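Local coordinates for putative cell invasion protein with MAC/Perforin domain (Bacteroides thetaiotaomicron VPI-5482, PDB 3KK7) that is of unknown function but belongs to the membrane-attack complex/perforin family and is regarded as a putative cell invasion protein, at residues K481-A485 with N486-W490. Sequence-based numbering, arbitrary orientation.
Sequences KFKNA and NTNIW
The indole of Trp-490 stands between two lysines of the adjoining strand, a worked example of how a beta hairpin uses aliphatic chain and charge on one aromatic. Over one face lies Lys-483, its CB 3.8 Å from the centroid of the six-membered ring and almost on the ring normal, a CH-pi contact. The extended chain of Lys-481 passes alongside this ring, CG 3.7 Å from Trp-490 CZ3, and brings NZ over the opposite face, 4.9 Å from the same centroid, a cation-pi approach; this ammonium is also bonded to the carbonyl of Val-519. Lys-483 places CG anti to its backbone N (chi1 -164°), then bends at chi3, carrying NZ toward the turn, where it donates to Asn-488 OD1 at 2.8 Å. Replacing Trp-490 by an alanine is likely to open a gap between the two lysine chains and deprive Lys-481 NZ of its pi partner.

The turn is organised by Asn-484. Its carboxamide reaches into the turn, and OD1 accepts from Thr-487 N at 3.0 Å, the donor lying above the carbonyl plane, while ND2 reaches Asp-186, which also receives Asn-486 ND2. Asn-488, in a left-handed backbone conformation, closes the reversal by donating N to Asn-484 O at 2.7 Å, and Asn-484 N donates to Ile-489 O at 2.9 Å.

In this hairpin of the D3 family region, hydrophobic methylenes thus pack on an aromatic while their ammonium ends find oxygen acceptors; backbone bonds and the Asn-484 carboxamide together shape the turn, and the ND2 groups of Asn-484 and Asn-486 tie it to Asp-186.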
ATOM      1  N   LYS A 481     -19.905 -12.122 -19.769  1.00 31.98           N
ATOM      2  CA  LYS A 481     -18.595 -11.519 -19.639  1.00 31.57           C
ATOM      3  C   LYS A 481     -18.443 -10.371 -20.636  1.00 31.19           C
ATOM      4  O   LYS A 481     -19.153 -10.305 -21.659  1.00 31.36           O
ATOM      5  CB  LYS A 481     -17.507 -12.570 -19.879  1.00 31.33           C
ATOM      6  CG  LYS A 481     -17.363 -12.940 -21.336  1.00 31.57           C
ATOM      7  CD  LYS A 481     -16.456 -14.129 -21.577  1.00 32.10           C
ATOM      8  CE  LYS A 481     -16.221 -14.312 -23.074  1.00 31.50           C
ATOM      9  NZ  LYS A 481     -15.452 -15.530 -23.329  1.00 32.31           N
ATOM     10  N   PHE A 482     -17.509  -9.476 -20.333  1.00 30.27           N
ATOM     11  CA  PHE A 482     -17.075  -8.476 -21.304  1.00 29.70           C
ATOM     12  C   PHE A 482     -15.647  -8.025 -20.977  1.00 29.07           C
ATOM     13  O   PHE A 482     -15.200  -8.136 -19.824  1.00 28.32           O
ATOM     14  CB  PHE A 482     -18.035  -7.281 -21.346  1.00 29.46           C
ATOM     15  CG  PHE A 482     -17.929  -6.379 -20.153  1.00 29.84           C
ATOM     16  CD1 PHE A 482     -18.587  -6.693 -18.968  1.00 31.66           C
ATOM     17  CD2 PHE A 482     -17.162  -5.216 -20.208  1.00 29.75           C
ATOM     18  CE1 PHE A 482     -18.489  -5.849 -17.849  1.00 32.80           C
ATOM     19  CE2 PHE A 482     -17.045  -4.368 -19.093  1.00 30.00           C
ATOM     20  CZ  PHE A 482     -17.706  -4.680 -17.911  1.00 30.89           C
ATOM     21  N   LYS A 483     -14.948  -7.529 -21.996  1.00 28.38           N
ATOM     22  CA  LYS A 483     -13.615  -6.987 -21.815  1.00 28.14           C
ATOM     23  C   LYS A 483     -13.626  -5.473 -21.812  1.00 27.71           C
ATOM     24  O   LYS A 483     -14.134  -4.867 -22.743  1.00 28.38           O
ATOM     25  CB  LYS A 483     -12.678  -7.468 -22.919  1.00 27.88           C
ATOM     26  CG  LYS A 483     -11.230  -7.258 -22.576  1.00 27.93           C
ATOM     27  CD  LYS A 483     -10.305  -7.874 -23.593  1.00 28.72           C
ATOM     28  CE  LYS A 483     -10.214  -7.027 -24.829  1.00 29.54           C
ATOM     29  NZ  LYS A 483      -8.991  -7.391 -25.564  1.00 31.75           N
ATOM     30  N   ASN A 484     -13.036  -4.873 -20.779  1.00 27.13           N
ATOM     31  CA  ASN A 484     -12.774  -3.433 -20.751  1.00 26.73           C
ATOM     32  C   ASN A 484     -11.629  -3.132 -21.720  1.00 26.94           C
ATOM     33  O   ASN A 484     -10.536  -3.674 -21.598  1.00 26.93           O
ATOM     34  CB  ASN A 484     -12.419  -2.986 -19.328  1.00 26.28           C
ATOM     35  CG  ASN A 484     -12.216  -1.491 -19.210  1.00 26.47           C
ATOM     36  OD1 ASN A 484     -11.371  -0.911 -19.893  1.00 27.58           O
ATOM     37  ND2 ASN A 484     -12.979  -0.854 -18.329  1.00 25.04           N
ATOM     38  N   ALA A 485     -11.893  -2.268 -22.688  1.00 27.28           N
ATOM     39  CA  ALA A 485     -10.930  -1.976 -23.738  1.00 27.55           C
ATOM     40  C   ALA A 485      -9.771  -1.138 -23.235  1.00 27.89           C
ATOM     41  O   ALA A 485      -8.660  -1.305 -23.698  1.00 27.81           O
ATOM     42  CB  ALA A 485     -11.612  -1.268 -24.900  1.00 27.52           C
ATOM     43  N   ASN A 486     -10.022  -0.216 -22.311  1.00 28.20           N
ATOM     44  CA  ASN A 486      -8.928   0.603 -21.779  1.00 28.45           C
ATOM     45  C   ASN A 486      -7.902  -0.249 -21.045  1.00 27.93           C
ATOM     46  O   ASN A 486      -6.713  -0.007 -21.154  1.00 28.18           O
ATOM     47  CB  ASN A 486      -9.409   1.666 -20.770  1.00 28.83           C
ATOM     48  CG  ASN A 486     -10.251   2.742 -21.400  1.00 30.30           C
ATOM     49  OD1 ASN A 486      -9.819   3.433 -22.323  1.00 33.52           O
ATOM     50  ND2 ASN A 486     -11.469   2.909 -20.884  1.00 32.50           N
ATOM     51  N   THR A 487      -8.376  -1.211 -20.266  1.00 27.21           N
ATOM     52  CA  THR A 487      -7.521  -1.899 -19.318  1.00 26.80           C
ATOM     53  C   THR A 487      -7.237  -3.353 -19.686  1.00 26.58           C
ATOM     54  O   THR A 487      -6.357  -3.956 -19.107  1.00 26.15           O
ATOM     55  CB  THR A 487      -8.183  -1.872 -17.951  1.00 26.78           C
ATOM     56  OG1 THR A 487      -9.384  -2.648 -18.006  1.00 26.82           O
ATOM     57  CG2 THR A 487      -8.543  -0.466 -17.568  1.00 26.23           C
ATOM     58  N   ASN A 488      -7.992  -3.900 -20.639  1.00 26.51           N
ATOM     59  CA  ASN A 488      -7.897  -5.305 -21.044  1.00 26.82           C
ATOM     60  C   ASN A 488      -8.189  -6.300 -19.931  1.00 26.79           C
ATOM     61  O   ASN A 488      -7.593  -7.359 -19.855  1.00 27.18           O
ATOM     62  CB  ASN A 488      -6.571  -5.596 -21.769  1.00 26.72           C
ATOM     63  CG  ASN A 488      -6.621  -5.169 -23.245  1.00 28.10           C
ATOM     64  OD1 ASN A 488      -7.544  -5.558 -23.970  1.00 30.82           O
ATOM     65  ND2 ASN A 488      -5.650  -4.365 -23.688  1.00 26.87           N
ATOM     66  N   ILE A 489      -9.142  -5.959 -19.082  1.00 26.72           N
ATOM     67  CA  ILE A 489      -9.587  -6.865 -18.038  1.00 26.46           C
ATOM     68  C   ILE A 489     -10.894  -7.489 -18.488  1.00 26.66           C
ATOM     69  O   ILE A 489     -11.758  -6.813 -19.069  1.00 26.95           O
ATOM     70  CB  ILE A 489      -9.768  -6.144 -16.685  1.00 26.04           C
ATOM     71  CG1 ILE A 489      -8.422  -5.530 -16.258  1.00 26.02           C
ATOM     72  CG2 ILE A 489     -10.297  -7.106 -15.632  1.00 25.43           C
ATOM     73  CD1 ILE A 489      -8.478  -4.707 -15.010  1.00 24.02           C
ATOM     74  N   TRP A 490     -11.008  -8.793 -18.264  1.00 26.44           N
ATOM     75  CA  TRP A 490     -12.249  -9.502 -18.486  1.00 26.31           C
ATOM     76  C   TRP A 490     -13.011  -9.430 -17.185  1.00 25.86           C
ATOM     77  O   TRP A 490     -12.424  -9.593 -16.118  1.00 25.77           O
ATOM     78  CB  TRP A 490     -12.005 -10.962 -18.853  1.00 26.27           C
ATOM     79  CG  TRP A 490     -11.714 -11.194 -20.306  1.00 27.01           C
ATOM     80  CD1 TRP A 490     -10.510 -11.514 -20.849  1.00 27.00           C
ATOM     81  CD2 TRP A 490     -12.647 -11.151 -21.394  1.00 27.91           C
ATOM     82  NE1 TRP A 490     -10.627 -11.665 -22.207  1.00 28.18           N
ATOM     83  CE2 TRP A 490     -11.925 -11.447 -22.574  1.00 28.62           C
ATOM     84  CE3 TRP A 490     -14.022 -10.906 -21.489  1.00 27.89           C
ATOM     85  CZ2 TRP A 490     -12.525 -11.487 -23.842  1.00 27.65           C
ATOM     86  CZ3 TRP A 490     -14.626 -10.952 -22.761  1.00 28.29           C
ATOM     87  CH2 TRP A 490     -13.873 -11.237 -23.912  1.00 27.38           C
TER